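Local coordinates for protein fervidolysin (Fervidobacterium pennivorans, PDB 1R6V) that degrades keratin into peptides as a calcium-binding, subtilisin-like serine protease, allowing its bacterium to grow on native feathers, at residues V56-L59 with V64-I67; P60-V65 with S274-E279; V218-G223 with A384-G389; Y596-L601 with I605-Q610; V625-E630 with V664-F669. The protein carries 1 engineered substitution. One frame throughout, in Å; residues are numbered along the deposited sequence.

Contact 1. Residues V56-L59 with V64-I67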
# COMPACT_ATOMS: atom_id res chain seq x y z
N VAL A 56 1.83 0.37 -21.43
CA VAL A 56 1.05 -0.85 -21.55
C VAL A 56 -0.29 -0.78 -20.83
O VAL A 56 -1.17 -1.60 -21.07
CB VAL A 56 1.82 -2.08 -21.01
CG1 VAL A 56 3.00 -2.40 -21.94
CG2 VAL A 56 2.32 -1.80 -19.61
N LEU A 57 -0.45 0.21 -19.95
CA LEU A 57 -1.70 0.37 -19.22
C LEU A 57 -1.88 1.82 -18.85
O LEU A 57 -0.94 2.48 -18.41
CB LEU A 57 -1.69 -0.47 -17.92
CG LEU A 57 -2.94 -0.44 -17.05
CD1 LEU A 57 -4.13 -1.07 -17.77
CD2 LEU A 57 -2.65 -1.22 -15.78
N GLU A 58 -3.09 2.32 -19.07
CA GLU A 58 -3.44 3.68 -18.71
C GLU A 58 -4.62 3.56 -17.76
O GLU A 58 -5.61 2.90 -18.08
CB GLU A 58 -3.86 4.48 -19.93
CG GLU A 58 -2.74 4.70 -20.92
CD GLU A 58 -2.43 6.17 -21.16
OE1 GLU A 58 -2.01 6.50 -22.29
OE2 GLU A 58 -2.60 7.01 -20.24
N LEU A 59 -4.51 4.20 -16.60
CA LEU A 59 -5.56 4.17 -15.59
C LEU A 59 -5.86 5.60 -15.20
O LEU A 59 -5.46 6.06 -14.14
CB LEU A 59 -5.09 3.39 -14.36
CG LEU A 59 -4.94 1.90 -14.61
CD1 LEU A 59 -4.34 1.25 -13.38
CD2 LEU A 59 -6.32 1.29 -14.93
N VAL A 64 -2.53 7.03 -13.40
CA VAL A 64 -1.39 6.13 -13.44
C VAL A 64 -1.19 5.60 -14.84
O VAL A 64 -2.16 5.35 -15.55
CB VAL A 64 -1.58 4.90 -12.50
CG1 VAL A 64 -0.54 3.83 -12.82
CG2 VAL A 64 -1.44 5.34 -11.05
N VAL A 65 0.07 5.49 -15.23
CA VAL A 65 0.43 4.92 -16.52
C VAL A 65 1.51 3.90 -16.18
O VAL A 65 2.43 4.23 -15.42
CB VAL A 65 1.07 5.94 -17.48
CG1 VAL A 65 1.59 5.22 -18.73
CG2 VAL A 65 0.08 7.02 -17.88
N SER A 66 1.42 2.69 -16.70
CA SER A 66 2.45 1.68 -16.46
C SER A 66 3.29 1.66 -17.73
O SER A 66 2.74 1.64 -18.84
CB SER A 66 1.82 0.31 -16.20
OG SER A 66 1.13 -0.15 -17.34
N ILE A 67 4.61 1.67 -17.57
CA ILE A 67 5.54 1.70 -18.70
C ILE A 67 6.48 0.51 -18.72
O ILE A 67 7.21 0.27 -17.76
CB ILE A 67 6.40 2.98 -18.66
CG1 ILE A 67 5.50 4.21 -18.62
CG2 ILE A 67 7.39 3.00 -19.85
CD1 ILE A 67 6.26 5.52 -18.44
O HOH W 1 -3.68 7.46 -17.70

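Contact 2. Residues P60-V65 with S274-E279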
# COMPACT_ATOMS: atom_id res chain seq x y z
N PRO A 60 -6.57 6.34 -16.06
CA PRO A 60 -6.88 7.73 -15.74
C PRO A 60 -7.64 7.99 -14.46
O PRO A 60 -7.48 9.06 -13.86
CB PRO A 60 -7.58 8.24 -17.01
CG PRO A 60 -8.19 7.01 -17.60
CD PRO A 60 -7.16 5.92 -17.35
N GLN A 61 -8.44 7.02 -14.01
CA GLN A 61 -9.21 7.17 -12.77
C GLN A 61 -8.33 7.47 -11.56
O GLN A 61 -8.79 8.12 -10.62
CB GLN A 61 -10.08 5.94 -12.50
CG GLN A 61 -9.62 4.70 -13.19
CD GLN A 61 -10.11 4.61 -14.63
OE1 GLN A 61 -11.30 4.45 -14.90
NE2 GLN A 61 -9.18 4.69 -15.53
N ILE A 62 -7.09 6.97 -11.57
CA ILE A 62 -6.14 7.27 -10.48
C ILE A 62 -4.84 7.86 -11.04
O ILE A 62 -3.79 7.85 -10.39
CB ILE A 62 -5.80 6.01 -9.60
CG1 ILE A 62 -5.17 4.91 -10.45
CG2 ILE A 62 -7.06 5.53 -8.87
CD1 ILE A 62 -4.65 3.71 -9.61
N LYS A 63 -4.92 8.41 -12.25
CA LYS A 63 -3.77 9.04 -12.89
C LYS A 63 -2.47 8.23 -12.84
O LYS A 63 -1.45 8.70 -12.33
CB LYS A 63 -3.54 10.43 -12.28
CG LYS A 63 -4.62 11.46 -12.63
CD LYS A 63 -4.37 12.74 -11.85
CE LYS A 63 -5.18 13.92 -12.38
NZ LYS A 63 -4.79 14.25 -13.79
N VAL A 64 -2.53 7.03 -13.40
CA VAL A 64 -1.39 6.13 -13.44
C VAL A 64 -1.19 5.60 -14.84
O VAL A 64 -2.16 5.35 -15.55
CB VAL A 64 -1.58 4.90 -12.50
CG1 VAL A 64 -0.54 3.83 -12.82
CG2 VAL A 64 -1.44 5.34 -11.05
N VAL A 65 0.07 5.49 -15.23
CA VAL A 65 0.43 4.92 -16.52
C VAL A 65 1.51 3.90 -16.18
O VAL A 65 2.43 4.23 -15.42
CB VAL A 65 1.07 5.94 -17.48
CG1 VAL A 65 1.59 5.22 -18.73
CG2 VAL A 65 0.08 7.02 -17.88
N SER A 274 2.98 0.50 -1.92
CA SER A 274 2.75 0.99 -3.27
C SER A 274 1.86 2.21 -3.26
O SER A 274 0.77 2.17 -2.69
CB SER A 274 2.11 -0.12 -4.11
OG SER A 274 1.55 0.36 -5.33
N TYR A 275 2.31 3.29 -3.88
CA TYR A 275 1.46 4.48 -3.93
C TYR A 275 0.30 4.23 -4.87
O TYR A 275 -0.80 4.78 -4.69
CB TYR A 275 2.25 5.69 -4.40
CG TYR A 275 3.10 6.26 -3.29
CD1 TYR A 275 4.37 5.75 -3.03
CD2 TYR A 275 2.62 7.29 -2.48
CE1 TYR A 275 5.15 6.27 -2.00
CE2 TYR A 275 3.39 7.81 -1.44
CZ TYR A 275 4.66 7.29 -1.22
OH TYR A 275 5.45 7.83 -0.23
N THR A 276 0.55 3.42 -5.89
CA THR A 276 -0.50 3.08 -6.84
C THR A 276 -1.59 2.26 -6.17
O THR A 276 -2.78 2.54 -6.34
CB THR A 276 0.08 2.27 -8.02
OG1 THR A 276 0.98 3.11 -8.73
CG2 THR A 276 -1.04 1.82 -8.98
N MET A 277 -1.20 1.25 -5.40
CA MET A 277 -2.21 0.43 -4.73
C MET A 277 -2.98 1.24 -3.68
O MET A 277 -4.18 1.01 -3.47
CB MET A 277 -1.57 -0.80 -4.08
CG MET A 277 -2.60 -1.88 -3.72
SD MET A 277 -3.53 -2.60 -5.15
CE MET A 277 -2.00 -3.29 -6.15
N LYS A 278 -2.30 2.18 -3.04
CA LYS A 278 -2.90 3.04 -2.02
C LYS A 278 -4.00 3.82 -2.73
O LYS A 278 -5.14 3.92 -2.27
CB LYS A 278 -1.86 4.02 -1.46
CG LYS A 278 -2.36 5.02 -0.40
CD LYS A 278 -2.44 4.37 0.96
CE LYS A 278 -2.58 5.40 2.08
NZ LYS A 278 -3.90 6.11 2.08
N GLU A 279 -3.64 4.38 -3.88
CA GLU A 279 -4.60 5.16 -4.66
C GLU A 279 -5.80 4.34 -5.09
O GLU A 279 -6.94 4.82 -5.08
CB GLU A 279 -3.94 5.74 -5.92
CG GLU A 279 -3.07 6.94 -5.69
CD GLU A 279 -3.85 8.13 -5.13
OE1 GLU A 279 -4.73 8.68 -5.81
OE2 GLU A 279 -3.55 8.51 -4.00

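Contact 3. Residues V218-G223 with A384-G389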
# COMPACT_ATOMS: atom_id res chain seq x y z
N VAL A 218 -24.20 -23.39 1.38
CA VAL A 218 -24.87 -22.13 1.11
C VAL A 218 -23.94 -21.06 1.67
O VAL A 218 -23.23 -21.30 2.65
CB VAL A 218 -26.29 -22.07 1.76
CG1 VAL A 218 -26.19 -22.32 3.25
CG2 VAL A 218 -26.96 -20.71 1.46
N GLY A 219 -23.89 -19.90 1.02
CA GLY A 219 -23.02 -18.84 1.47
C GLY A 219 -23.61 -18.02 2.60
O GLY A 219 -24.76 -18.20 2.97
N VAL A 220 -22.79 -17.15 3.18
CA VAL A 220 -23.21 -16.26 4.25
C VAL A 220 -24.28 -15.31 3.71
O VAL A 220 -25.23 -14.95 4.41
CB VAL A 220 -22.02 -15.41 4.74
CG1 VAL A 220 -22.50 -14.35 5.70
CG2 VAL A 220 -20.97 -16.32 5.42
N ALA A 221 -24.10 -14.91 2.45
CA ALA A 221 -24.98 -13.97 1.75
C ALA A 221 -25.48 -14.61 0.46
O ALA A 221 -25.06 -14.25 -0.64
CB ALA A 221 -24.19 -12.68 1.44
N PRO A 222 -26.42 -15.57 0.57
CA PRO A 222 -26.94 -16.23 -0.63
C PRO A 222 -27.68 -15.32 -1.60
O PRO A 222 -27.94 -15.71 -2.73
CB PRO A 222 -27.82 -17.34 -0.06
CG PRO A 222 -28.27 -16.78 1.27
CD PRO A 222 -27.05 -16.07 1.80
N GLY A 223 -27.99 -14.11 -1.17
CA GLY A 223 -28.68 -13.19 -2.07
C GLY A 223 -27.74 -12.34 -2.90
O GLY A 223 -28.16 -11.72 -3.90
N ALA A 384 -11.63 -14.38 5.95
CA ALA A 384 -12.07 -13.15 5.30
C ALA A 384 -13.40 -13.25 4.56
O ALA A 384 -14.23 -12.35 4.66
CB ALA A 384 -10.95 -12.62 4.35
N PRO A 385 -13.63 -14.32 3.78
CA PRO A 385 -14.91 -14.42 3.07
C PRO A 385 -16.12 -14.43 3.99
O PRO A 385 -17.21 -14.03 3.59
CB PRO A 385 -14.78 -15.71 2.26
CG PRO A 385 -13.61 -16.42 2.85
CD PRO A 385 -12.68 -15.35 3.31
N HIS A 386 -15.95 -14.89 5.23
CA HIS A 386 -17.09 -14.87 6.14
C HIS A 386 -17.43 -13.42 6.43
O HIS A 386 -18.60 -13.05 6.49
CB HIS A 386 -16.77 -15.58 7.45
CG HIS A 386 -16.73 -17.07 7.33
ND1 HIS A 386 -17.83 -17.87 7.57
CD2 HIS A 386 -15.74 -17.91 6.95
CE1 HIS A 386 -17.52 -19.13 7.34
NE2 HIS A 386 -16.25 -19.18 6.96
N VAL A 387 -16.40 -12.60 6.63
CA VAL A 387 -16.63 -11.18 6.91
C VAL A 387 -17.16 -10.48 5.66
O VAL A 387 -18.06 -9.65 5.75
CB VAL A 387 -15.33 -10.49 7.39
CG1 VAL A 387 -15.55 -8.97 7.48
CG2 VAL A 387 -14.96 -11.02 8.77
N THR A 388 -16.62 -10.80 4.49
CA THR A 388 -17.12 -10.17 3.27
C THR A 388 -18.61 -10.49 3.11
O THR A 388 -19.41 -9.63 2.71
CB THR A 388 -16.31 -10.64 2.03
OG1 THR A 388 -14.97 -10.15 2.16
CG2 THR A 388 -16.89 -10.10 0.74
N GLY A 389 -18.98 -11.72 3.46
CA GLY A 389 -20.38 -12.12 3.38
C GLY A 389 -21.24 -11.35 4.37
O GLY A 389 -22.36 -10.93 4.07

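Contact 4. Residues Y596-L601 with I605-Q610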
# COMPACT_ATOMS: atom_id res chain seq x y z
N TYR A 596 28.85 30.45 6.88
CA TYR A 596 27.68 30.95 6.17
C TYR A 596 26.47 30.21 6.74
O TYR A 596 26.47 28.99 6.80
CB TYR A 596 27.77 30.65 4.67
CG TYR A 596 28.97 31.27 3.98
CD1 TYR A 596 30.16 30.56 3.86
CD2 TYR A 596 28.91 32.56 3.47
CE1 TYR A 596 31.28 31.14 3.24
CE2 TYR A 596 30.01 33.14 2.85
CZ TYR A 596 31.19 32.43 2.74
OH TYR A 596 32.28 33.01 2.15
N ASP A 597 25.46 30.96 7.16
CA ASP A 597 24.26 30.35 7.74
C ASP A 597 23.18 30.30 6.67
O ASP A 597 22.68 31.33 6.22
CB ASP A 597 23.79 31.16 8.95
CG ASP A 597 22.63 30.49 9.70
OD1 ASP A 597 22.34 29.31 9.44
OD2 ASP A 597 22.03 31.16 10.57
N LEU A 598 22.82 29.09 6.26
CA LEU A 598 21.82 28.89 5.24
C LEU A 598 20.52 28.35 5.84
O LEU A 598 19.62 27.94 5.10
CB LEU A 598 22.35 27.89 4.20
CG LEU A 598 23.64 28.33 3.51
CD1 LEU A 598 24.13 27.24 2.58
CD2 LEU A 598 23.38 29.62 2.73
N SER A 599 20.42 28.36 7.16
CA SER A 599 19.25 27.85 7.87
C SER A 599 17.91 28.37 7.37
O SER A 599 16.89 27.72 7.60
CB SER A 599 19.38 28.13 9.37
OG SER A 599 20.42 27.36 9.95
N LEU A 600 17.90 29.51 6.71
CA LEU A 600 16.65 30.09 6.21
C LEU A 600 16.22 29.52 4.87
O LEU A 600 15.07 29.66 4.46
CB LEU A 600 16.78 31.61 6.09
CG LEU A 600 16.67 32.46 7.36
CD1 LEU A 600 17.76 32.07 8.37
CD2 LEU A 600 16.80 33.92 6.97
N LEU A 601 17.15 28.87 4.18
CA LEU A 601 16.85 28.28 2.89
C LEU A 601 16.05 27.00 3.09
O LEU A 601 16.22 26.30 4.09
CB LEU A 601 18.13 27.96 2.12
CG LEU A 601 18.94 29.16 1.60
CD1 LEU A 601 20.20 28.68 0.90
CD2 LEU A 601 18.07 29.97 0.66
N ILE A 605 19.54 21.90 -2.19
CA ILE A 605 20.59 22.70 -2.79
C ILE A 605 21.92 21.99 -2.88
O ILE A 605 22.11 20.92 -2.30
CB ILE A 605 20.82 24.01 -1.98
CG1 ILE A 605 21.22 23.67 -0.54
CG2 ILE A 605 19.57 24.88 -2.00
CD1 ILE A 605 21.50 24.89 0.36
N SER A 606 22.83 22.60 -3.64
CA SER A 606 24.20 22.10 -3.79
C SER A 606 25.10 23.32 -3.57
O SER A 606 24.66 24.47 -3.73
CB SER A 606 24.45 21.50 -5.18
OG SER A 606 23.64 20.35 -5.38
N PHE A 607 26.35 23.07 -3.21
CA PHE A 607 27.31 24.14 -2.92
C PHE A 607 28.42 24.18 -3.96
O PHE A 607 28.92 23.16 -4.38
CB PHE A 607 27.97 23.93 -1.55
CG PHE A 607 26.99 23.73 -0.42
CD1 PHE A 607 25.97 24.65 -0.21
CD2 PHE A 607 27.11 22.65 0.45
CE1 PHE A 607 25.09 24.51 0.86
CE2 PHE A 607 26.24 22.49 1.52
CZ PHE A 607 25.22 23.43 1.72
N GLY A 608 28.80 25.38 -4.36
CA GLY A 608 29.88 25.47 -5.33
C GLY A 608 30.75 26.67 -5.10
O GLY A 608 30.51 27.49 -4.22
N ILE A 609 31.80 26.76 -5.91
CA ILE A 609 32.71 27.87 -5.85
C ILE A 609 33.00 28.27 -7.30
O ILE A 609 33.14 27.42 -8.18
CB ILE A 609 34.02 27.47 -5.13
CG1 ILE A 609 33.71 27.22 -3.66
CG2 ILE A 609 35.06 28.57 -5.28
CD1 ILE A 609 34.89 26.94 -2.81
N GLN A 610 33.02 29.57 -7.53
CA GLN A 610 33.33 30.09 -8.86
C GLN A 610 34.40 31.18 -8.71
O GLN A 610 34.50 31.83 -7.67
CB GLN A 610 32.09 30.68 -9.53
CG GLN A 610 31.44 31.85 -8.79
CD GLN A 610 30.35 32.53 -9.61
OE1 GLN A 610 30.55 33.62 -10.15
NE2 GLN A 610 29.20 31.88 -9.72

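Contact 5. Residues V625-E630 with V664-F669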
# COMPACT_ATOMS: atom_id res chain seq x y z
N VAL A 625 30.23 21.17 6.85
CA VAL A 625 28.81 21.50 6.78
C VAL A 625 28.26 21.07 8.13
O VAL A 625 28.58 19.97 8.61
CB VAL A 625 28.08 20.71 5.65
CG1 VAL A 625 26.58 20.63 5.94
CG2 VAL A 625 28.29 21.39 4.31
N THR A 626 27.48 21.93 8.77
CA THR A 626 26.86 21.58 10.04
C THR A 626 25.38 21.53 9.68
O THR A 626 24.75 22.55 9.43
CB THR A 626 27.11 22.63 11.14
OG1 THR A 626 28.53 22.78 11.34
CG2 THR A 626 26.49 22.16 12.45
N LEU A 627 24.85 20.32 9.65
CA LEU A 627 23.46 20.09 9.27
C LEU A 627 22.65 19.58 10.45
O LEU A 627 22.87 18.48 10.93
CB LEU A 627 23.43 19.05 8.15
CG LEU A 627 22.08 18.61 7.60
CD1 LEU A 627 21.29 19.81 7.05
CD2 LEU A 627 22.36 17.58 6.52
N ASN A 628 21.71 20.39 10.91
CA ASN A 628 20.90 20.01 12.06
C ASN A 628 21.78 19.60 13.24
O ASN A 628 21.48 18.66 13.98
CB ASN A 628 19.92 18.89 11.67
CG ASN A 628 18.93 19.35 10.62
OD1 ASN A 628 18.37 20.44 10.73
ND2 ASN A 628 18.72 18.54 9.59
N GLY A 629 22.90 20.32 13.39
CA GLY A 629 23.83 20.07 14.48
C GLY A 629 24.95 19.08 14.22
O GLY A 629 25.89 18.98 15.01
N GLU A 630 24.87 18.35 13.12
CA GLU A 630 25.89 17.36 12.82
C GLU A 630 26.95 17.90 11.88
O GLU A 630 26.63 18.48 10.85
CB GLU A 630 25.23 16.14 12.20
CG GLU A 630 26.16 14.98 12.00
CD GLU A 630 25.45 13.76 11.47
OE1 GLU A 630 24.45 13.34 12.10
OE2 GLU A 630 25.89 13.23 10.43
N VAL A 664 24.94 15.86 -5.90
CA VAL A 664 24.54 15.51 -4.54
C VAL A 664 23.91 16.77 -3.96
O VAL A 664 24.40 17.89 -4.16
CB VAL A 664 25.78 15.07 -3.71
CG1 VAL A 664 25.49 15.14 -2.23
CG2 VAL A 664 26.15 13.62 -4.09
N TRP A 665 22.80 16.59 -3.24
CA TRP A 665 22.12 17.73 -2.66
C TRP A 665 21.93 17.62 -1.17
O TRP A 665 22.11 16.55 -0.58
CB TRP A 665 20.76 17.92 -3.34
CG TRP A 665 19.80 16.78 -3.13
CD1 TRP A 665 18.90 16.65 -2.10
CD2 TRP A 665 19.66 15.62 -3.95
NE1 TRP A 665 18.20 15.47 -2.24
CE2 TRP A 665 18.65 14.82 -3.36
CE3 TRP A 665 20.28 15.17 -5.12
CZ2 TRP A 665 18.24 13.59 -3.91
CZ3 TRP A 665 19.88 13.95 -5.67
CH2 TRP A 665 18.87 13.18 -5.07
N TRP A 666 21.57 18.75 -0.57
CA TRP A 666 21.32 18.87 0.87
C TRP A 666 19.84 19.23 0.99
O TRP A 666 19.37 20.18 0.36
CB TRP A 666 22.19 19.99 1.46
CG TRP A 666 23.63 19.80 1.13
CD1 TRP A 666 24.27 20.17 -0.02
CD2 TRP A 666 24.60 19.08 1.91
NE1 TRP A 666 25.57 19.73 -0.00
CE2 TRP A 666 25.80 19.06 1.17
CE3 TRP A 666 24.56 18.45 3.17
CZ2 TRP A 666 26.96 18.43 1.64
CZ3 TRP A 666 25.71 17.83 3.63
CH2 TRP A 666 26.90 17.82 2.86
N THR A 667 19.12 18.44 1.78
CA THR A 667 17.69 18.61 1.95
C THR A 667 17.37 19.37 3.24
O THR A 667 17.69 18.90 4.33
CB THR A 667 17.01 17.22 1.95
OG1 THR A 667 17.33 16.55 0.72
CG2 THR A 667 15.50 17.34 2.05
N ILE A 668 16.77 20.55 3.09
CA ILE A 668 16.43 21.39 4.23
C ILE A 668 15.00 21.93 4.14
O ILE A 668 14.36 21.88 3.08
CB ILE A 668 17.42 22.57 4.36
CG1 ILE A 668 17.42 23.43 3.10
CG2 ILE A 668 18.81 22.03 4.67
CD1 ILE A 668 18.17 22.83 1.94
N PHE A 669 14.51 22.45 5.26
CA PHE A 669 13.14 22.94 5.32
C PHE A 669 12.95 24.38 5.79
O PHE A 669 11.82 24.85 5.93
CB PHE A 669 12.34 21.97 6.21
CG PHE A 669 12.54 20.53 5.84
CD1 PHE A 669 13.54 19.77 6.43
CD2 PHE A 669 11.79 19.96 4.82
CE1 PHE A 669 13.81 18.47 6.01
CE2 PHE A 669 12.05 18.65 4.38
CZ PHE A 669 13.06 17.90 4.98
O HOH W 2 17.02 18.67 7.13

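Contact 1. Residues V56-L59 with V64-I67
The carboxylate of E58 is the flat side-chain group here, and methyl CG2 of V65 lies beside it, 3.6 Å from E58 OE2. The two side chains run alongside each other on one side of the sheet and point the same way. CG of E58 stands anti to its carbonyl carbon (chi1 -66°), and a bend at chi2 carries the acid along the valine. At the carboxylate's ends, OE1 forms a salt bridge with R41 and OE2 takes a hydrogen bond from a water at 2.8 Å, which also reaches V64 O weakly. Among the flat peptide groups, the L59 carbonyl is met from above: V64 N donates to L59 O at 3.2 Å, 50° out of the carbonyl plane. The return bond, L59 N to V64 O, is 2.8 Å. These strands form an antiparallel beta hairpin in the propeptide. Two further bonds continue the ladder, S66 N to L57 O at 2.9 Å and V56 N to S66 O at 3.0 Å. Between pairs L57-S66 and L59-V64, V65 CA makes a CH...O contact with L57 O (3.4 Å). L57, L59 and S66, on the other face with V64, touch helix 246-258; V65 meets helix 41-51.

Contact 2. Residues P60-V65 with S274-E279
I62 and T276 are brought together by their first torsions. With chi1 at 60°, I62 tucks CG1 between its own backbone N and carbonyl carbon, and an extended chi2 (173°) sends CD1 out to the helix, 4.1 Å from T276 CG2. On the threonine, a chi1 of -65° swings CG2 opposite the backbone N, facing both I62 and V64. Its hydroxyl stays near the backbone N, where OG1 is hydrogen-bonded to E93 and Y91. The I62 and T276 side chains cross at about a right angle, CD1 also lying 3.9 Å from T276 O. The other branch of I62 works one turn further along: CG2 comes within 3.9 Å of E279 O. I62 CB lies 4.1 Å from E279 CB. V64 adds its CG2, 4.1 Å from T276 CG2. This is propeptide docked on the catalytic domain: the bend of a propeptide hairpin, with a G1 beta bulge at K63 and V64, sits on the first turns of helix 275-286. As in subtilisin propeptide complexes, a sheet lies across surface helices of the protease. S274 is the N-cap of that helix, its OG accepting from M277 N at 2.9 Å. Cut back to an alanine, I62 would lose the branches reaching T276 CG2 and E279 O, and a gap would probably open above the helix. No hydrogen bond crosses between 60-65 and 274-279, but I62 O is held by the R90 side chain, and E279 also touches R90.

Contact 3. Residues V218-G223 with A384-G389
V220 packs against the backbone of G389, its CB 3.9 Å from G389 CA and its CG1 3.5 Å from G389 C. The torsion explains the fit: with CG1 anti to the backbone N (chi1 171°), that methyl runs over the carbonyl group of G389, while CG2 is turned to H386. So close is the loop to the helix that a beta carbon on G389 would fall about 2.6 Å from V220 CB, a clash; only a residue without a side chain allows this approach. CG2 meets the H386 imidazole obliquely, 4.1 Å from ND1, the two side chains crossing at about a right angle. ND1 is buried here and has no polar partner in the model. The helix is 380-397, which carries S381, the probable nucleophile of the charge relay, near its N-terminal end, as in other subtilisins, and is kinked around P385. The loop 218-223 continues directly from the calcium-binding loop, leading from I217 to strand 225-230. A221 adds its CB, 3.7 Å from G389 O. V220 O accepts from W148 NE1. The H386 side chain also touches T207 of helix 200-209 and A342 and P343 of strand 338-343, and P385 packs on T207 and I208.

Contact 4. Residues Y596-L601 with I605-Q610
L598 and F607 face each other across the interior of the second beta-sandwich domain, one following edge strand 595-597 and the other on strand 604-610 of the opposing sheet. All that joins the two segments is apolar. L598 CD1 comes to 3.4 Å from F607 CE1, a snug approach that is oblique to the ring, with the two side chains arriving from opposite directions; CZ of the same ring is at 4.1 Å from that methyl. I605 offers its CD1 to two leucines at once, 4.2 Å from L598 CD1 and 4.0 Å from L601 CD1. It gets there because chi1 of 60° wedges CG1 between backbone N and carbonyl carbon while chi2 is extended (179°). L601 crosses I605 at about a right angle, and V576 of strand 573-577 touches both; L558 of the opposite sheet packs on I605 and F607. No hydrogen bond crosses; those within 596-601 shape the chain that presents the leucines. L598 to L601 form a type I turn closed by L601 N to L598 O at 2.8 Å, which sets both leucines toward I605. Overlapping its start is an Asx turn, in which D597 OD1 is gripped twice by S599. The S599 hydroxyl gives its proton to OD1 at 2.8 Å on the syn lone pair, whereas S599 N, at 3.1 Å from OD1, approaches from above the carboxylate plane.

Contact 5. Residues V625-E630 with V664-F669
V625 and W666 make the tight part of the contact, approaching from opposite directions. V625 CG1 is 3.7 Å from W666 CZ3, and CG2 sits over one face of the indole, 4.1 Å above its plane and offset toward the rim. L627 comes in at the edge instead, its CD2 near the ring plane and 4.1 Å from W666 CE3. With CG anti to the backbone N (chi1 178°), L627 also carries CD1 to I668 CG2, 4.1 Å away, crossing at about a right angle. W666 also stacks on F607. Replacing W666 by an alanine is likely to leave V625 and L627 facing a gap and F607 without its stacking partner. The looser side is at the type I' turn L627-E630, where N628 is partly exposed and no direct bond joins the two segments: N628 ND2 donates to a water at 3.0 Å, which donates to T667 O at 2.9 Å. A531 and T557 also hold that amide. Strands 625-627 and 666-669, in the two facing sheets of the second beta sandwich, cross at 45° with axes 10.2 Å apart. W666 packs on I632 and V634 of strand 630-638, while L558 of strand 558-562 touches V625, L627 and I668.

Overall arrangement
From the N terminus, contact 1 closes first, folding the propeptide back on itself over a loop of four residues. Contact 2 opens in that same bend, sharing V64 and V65 with contact 1, and closes some 210 residues later on helix 275-286, tying the propeptide to the catalytic domain. Contact 3 opens inside that long loop and closes beyond it, so the two cross; it binds the loop after the calcium site to the helix of the probable catalytic serine. Contacts 4 and 5 follow in series, closing loops of three and 33 residues, each packing one sheet of the second sandwich on the other; they join where I605 O meets W666 N.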